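Local coordinates for protein DR2417 (Deinococcus radiodurans, PDB 4XWW) that degrades RNA as a metal-dependent 5'-3' exonuclease of the metallo-beta-lactamase superfamily, working as a homodimer and probably taking part in rRNA and mRNA maturation, at residues H403-P406 with R407-I410; M27-I30 with G31-I34. All blocks are in the same frame, centred on the assembly; numbering follows the deposited sequence.

Interaction 1: H403-P406 with R407-I410; sequences HGEP and RHQI. With ZN (zinc ion), chain F.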
# COMPACT_ATOMS: atom_id res chain seq x y z
N HIS A 403 10.96 1.99 -18.83
CA HIS A 403 10.83 1.12 -17.65
C HIS A 403 10.66 1.95 -16.37
O HIS A 403 11.43 1.84 -15.40
CB HIS A 403 12.06 0.17 -17.54
CG HIS A 403 11.82 -1.07 -16.71
ND1 HIS A 403 11.79 -1.03 -15.33
CD2 HIS A 403 11.67 -2.37 -17.06
CE1 HIS A 403 11.61 -2.26 -14.87
NE2 HIS A 403 11.52 -3.09 -15.89
N GLY A 404 9.66 2.82 -16.39
CA GLY A 404 9.38 3.67 -15.25
C GLY A 404 8.04 4.34 -15.42
O GLY A 404 7.58 4.53 -16.54
N GLU A 405 7.44 4.72 -14.30
CA GLU A 405 6.25 5.57 -14.31
C GLU A 405 6.71 6.97 -14.70
O GLU A 405 7.90 7.24 -14.68
CB GLU A 405 5.59 5.55 -12.94
CG GLU A 405 5.05 4.16 -12.59
CD GLU A 405 4.63 4.02 -11.14
OE1 GLU A 405 4.95 4.91 -10.33
OE2 GLU A 405 3.96 3.02 -10.83
N PRO A 406 5.78 7.88 -15.02
CA PRO A 406 6.26 9.22 -15.42
C PRO A 406 7.22 9.86 -14.41
O PRO A 406 8.19 10.49 -14.84
CB PRO A 406 4.95 10.00 -15.57
CG PRO A 406 3.96 8.92 -16.06
CD PRO A 406 4.32 7.76 -15.15
N ARG A 407 7.01 9.66 -13.10
CA ARG A 407 7.93 10.26 -12.14
C ARG A 407 9.38 9.76 -12.37
O ARG A 407 10.34 10.53 -12.30
CB ARG A 407 7.50 9.98 -10.68
CG ARG A 407 7.32 8.51 -10.34
CD ARG A 407 6.73 8.33 -8.96
NE ARG A 407 7.67 8.80 -7.94
CZ ARG A 407 7.38 8.86 -6.65
NH1 ARG A 407 6.19 8.48 -6.21
NH2 ARG A 407 8.29 9.33 -5.79
N HIS A 408 9.53 8.48 -12.66
CA HIS A 408 10.83 7.89 -12.91
C HIS A 408 11.44 8.37 -14.22
O HIS A 408 12.61 8.73 -14.28
CB HIS A 408 10.71 6.36 -12.92
CG HIS A 408 10.06 5.83 -11.68
ND1 HIS A 408 8.94 5.02 -11.73
CD2 HIS A 408 10.32 6.05 -10.38
CE1 HIS A 408 8.57 4.74 -10.50
NE2 HIS A 408 9.37 5.35 -9.65
N GLN A 409 10.62 8.34 -15.26
CA GLN A 409 11.08 8.78 -16.58
C GLN A 409 11.54 10.23 -16.58
O GLN A 409 12.57 10.58 -17.17
CB GLN A 409 9.97 8.64 -17.60
CG GLN A 409 9.61 7.22 -17.99
CD GLN A 409 8.36 7.23 -18.86
OE1 GLN A 409 7.26 7.56 -18.39
NE2 GLN A 409 8.52 6.91 -20.12
N ILE A 410 10.75 11.09 -15.92
CA ILE A 410 11.02 12.52 -15.95
C ILE A 410 12.26 12.83 -15.13
O ILE A 410 13.10 13.65 -15.51
CB ILE A 410 9.79 13.31 -15.46
CG1 ILE A 410 8.68 13.21 -16.52
CG2 ILE A 410 10.15 14.76 -15.19
CD1 ILE A 410 7.35 13.79 -16.09
ZN ZN F . 11.66 -5.25 -15.93
O HOH W 1 13.23 -5.89 -14.81

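Interaction 2: M27-I30 with G31-I34; sequences MGEI and GKNI. With nucleotides of chain C.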
# COMPACT_ATOMS: atom_id res chain seq x y z
N MET A 27 6.18 1.65 -20.85
CA MET A 27 6.41 3.09 -20.78
C MET A 27 5.37 3.73 -19.85
O MET A 27 4.18 3.44 -19.98
CB MET A 27 6.30 3.73 -22.17
CG MET A 27 7.51 3.50 -23.08
SD MET A 27 8.99 4.36 -22.53
CE MET A 27 10.04 4.11 -23.98
N GLY A 28 5.80 4.58 -18.93
CA GLY A 28 4.85 5.21 -18.02
C GLY A 28 4.30 4.24 -16.99
O GLY A 28 3.28 4.51 -16.33
N GLU A 29 4.99 3.11 -16.86
CA GLU A 29 4.64 2.06 -15.90
C GLU A 29 5.86 1.19 -15.68
O GLU A 29 6.80 1.21 -16.48
CB GLU A 29 3.49 1.20 -16.43
CG GLU A 29 3.89 0.44 -17.72
CD GLU A 29 2.77 -0.42 -18.27
OE1 GLU A 29 1.85 -0.77 -17.50
OE2 GLU A 29 2.81 -0.74 -19.47
N ILE A 30 5.81 0.40 -14.62
CA ILE A 30 6.77 -0.66 -14.44
C ILE A 30 6.02 -1.98 -14.60
O ILE A 30 5.26 -2.39 -13.72
CB ILE A 30 7.45 -0.56 -13.08
CG1 ILE A 30 8.23 0.77 -13.02
CG2 ILE A 30 8.37 -1.76 -12.87
CD1 ILE A 30 8.95 1.00 -11.73
N GLY A 31 6.24 -2.64 -15.74
CA GLY A 31 5.53 -3.86 -16.07
C GLY A 31 5.13 -3.98 -17.53
O GLY A 31 5.15 -2.98 -18.29
N LYS A 32 4.76 -5.20 -17.90
CA LYS A 32 4.39 -5.64 -19.26
C LYS A 32 5.15 -4.95 -20.38
O LYS A 32 4.56 -4.40 -21.32
CB LYS A 32 2.86 -5.51 -19.50
CG LYS A 32 2.22 -4.13 -19.33
CD LYS A 32 0.67 -4.26 -19.50
CE LYS A 32 -0.09 -2.99 -19.10
NZ LYS A 32 0.27 -1.84 -19.99
N ASN A 33 6.47 -5.03 -20.30
CA ASN A 33 7.34 -4.45 -21.30
C ASN A 33 7.18 -5.11 -22.66
O ASN A 33 7.20 -6.34 -22.78
CB ASN A 33 8.78 -4.55 -20.81
CG ASN A 33 9.02 -3.69 -19.59
OD1 ASN A 33 9.12 -2.49 -19.71
ND2 ASN A 33 9.07 -4.29 -18.42
N ILE A 34 7.03 -4.28 -23.70
CA ILE A 34 7.01 -4.74 -25.07
C ILE A 34 7.19 -3.53 -25.99
O ILE A 34 6.43 -2.55 -25.92
CB ILE A 34 5.72 -5.53 -25.43
CG1 ILE A 34 5.69 -5.82 -26.94
CG2 ILE A 34 4.45 -4.78 -24.96
CD1 ILE A 34 4.66 -6.87 -27.36
P U C 2 14.38 -4.18 -6.78
OP1 U C 2 14.97 -5.40 -7.38
OP2 U C 2 15.00 -2.86 -7.04
O5' U C 2 12.85 -4.05 -7.20
C5' U C 2 11.96 -5.17 -7.13
C4' U C 2 10.97 -5.13 -8.28
O4' U C 2 9.99 -4.08 -8.06
C3' U C 2 11.58 -4.87 -9.66
O3' U C 2 10.92 -5.70 -10.60
C2' U C 2 11.19 -3.42 -9.93
O2' U C 2 11.10 -3.12 -11.31
C1' U C 2 9.82 -3.36 -9.26
N1 U C 2 9.37 -2.00 -8.93
C2 U C 2 8.05 -1.69 -9.17
O2 U C 2 7.25 -2.49 -9.62
N3 U C 2 7.69 -0.40 -8.85
C4 U C 2 8.50 0.58 -8.33
O4 U C 2 8.02 1.69 -8.09
C5 U C 2 9.86 0.19 -8.11
C6 U C 2 10.24 -1.06 -8.41
O HOH W 2 8.19 -1.12 -17.44

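Interaction 1: H403-P406 with R407-I410
Glu-405 and His-408 meet at the start of a helix, with Glu-405 as its N-cap. The backbone N of Glu-405 donates to His-408 ND1 at 3.0 Å and lies near the imidazole plane. This is one half of a capping box: the third helical residue takes the N-H of the cap. His-408 CG stands beside its own backbone N (chi1 -54°), which turns ND1 back toward the cap. ND1 is thus the acceptor, so the proton of a neutral ring would sit on NE2.

The tight part is the inner side. Gly-404, with no side chain, brings its CA to 3.8 Å from His-408 ND1. Glu-405 O takes the first regular helical bond, from Gln-409 N at 3.0 Å, and a weak one from His-408 N. Pro-406 O follows with Ile-410 N at 2.8 Å. Arg-407 CG lies over one face of the His-408 ring, 3.8 Å above its plane.

The outer side is looser. The carboxylate of Glu-405 and the guanidinium of Arg-407 run side by side without bonding, with OE1 and NE 5.3 Å apart. Both turn to the second subunit: Glu-405 OE1 bonds Asn-359 and Asn-355 of that chain, and Arg-407 NH1 bonds its Asn-355. Arg-407 NE also forms a salt bridge with Glu-214 of its own chain.

At the other end, His-403 NE2 binds zinc at 2.2 Å. Asp-88, His-89 and a water complete the metal's partners. His-408 packs on an RNA base. The segment joins strand 398-402, which ends just before the metal ligand, to helix 406-417. Gln-409 NE2 ties that helix back to the strand at Pro-401 O.

Interaction 2: M27-I30 with G31-I34
Glu-29 and Lys-32 cross at about a right angle within the loop that joins strands 19-23 and 34-39 of the metallo-beta-lactamase fold. Lys-32 NZ meets the end of the carboxylate in a salt bridge. It lies 2.8 Å from Glu-29 OE2, on the syn lone pair, with a weak bond to OE1. Glu-29 CG sits between its backbone N and carbonyl carbon (chi1 63°), and the extended chain beyond it reaches across to residue 32. Beyond CG the Lys-32 chain is extended until its last torsion (chi4 64°), which turns the ammonium onto the carboxylate.

Glu-29 OE2 is gripped further. Gly-26 N and Asn-431 ND2 also donate to it, which should favour the ionised form.

Ile-30 points the other way, away from residues 31-34 and toward the RNA. Its CD1 lies over the face of the uracil of U2 of chain C, 3.5 Å from C4. Its CG2 is 3.4 Å from the ribose O2' of the same nucleotide. The side chain thus forms a nonpolar platform under the base, close to the zinc ligand His-403.

Gly-31 is extended, with a phi of 141°. A CB here would collide with Ile-30 O. The chain bends on either side of it, at Ile-30 and Lys-32. One water bridges the loop. It accepts from Gly-31 N at 3.0 Å and stands 2.9 Å from Glu-29 O and 2.8 Å from Asn-33 OD1.

Interactions 1 and 2 lie side by side near the zinc site, with centres about 10 Å apart, and both are partly buried. Gln-409 packs on Met-27 and Gly-28, and His-403 packs on Asn-33. Each is a local contact in or next to a loop beside a strand, but they come from different sequence families of the chain, the RNA specificity domain and the metallo-beta-lactamase domain. Interaction 1 is mostly backbone and imidazole hydrogen bonding at a helix start, and its outer side faces the second subunit. Interaction 2 is closer to the chain centre, touches no other protein chain and is held by a salt bridge and a water. Both also reach the bound RNA.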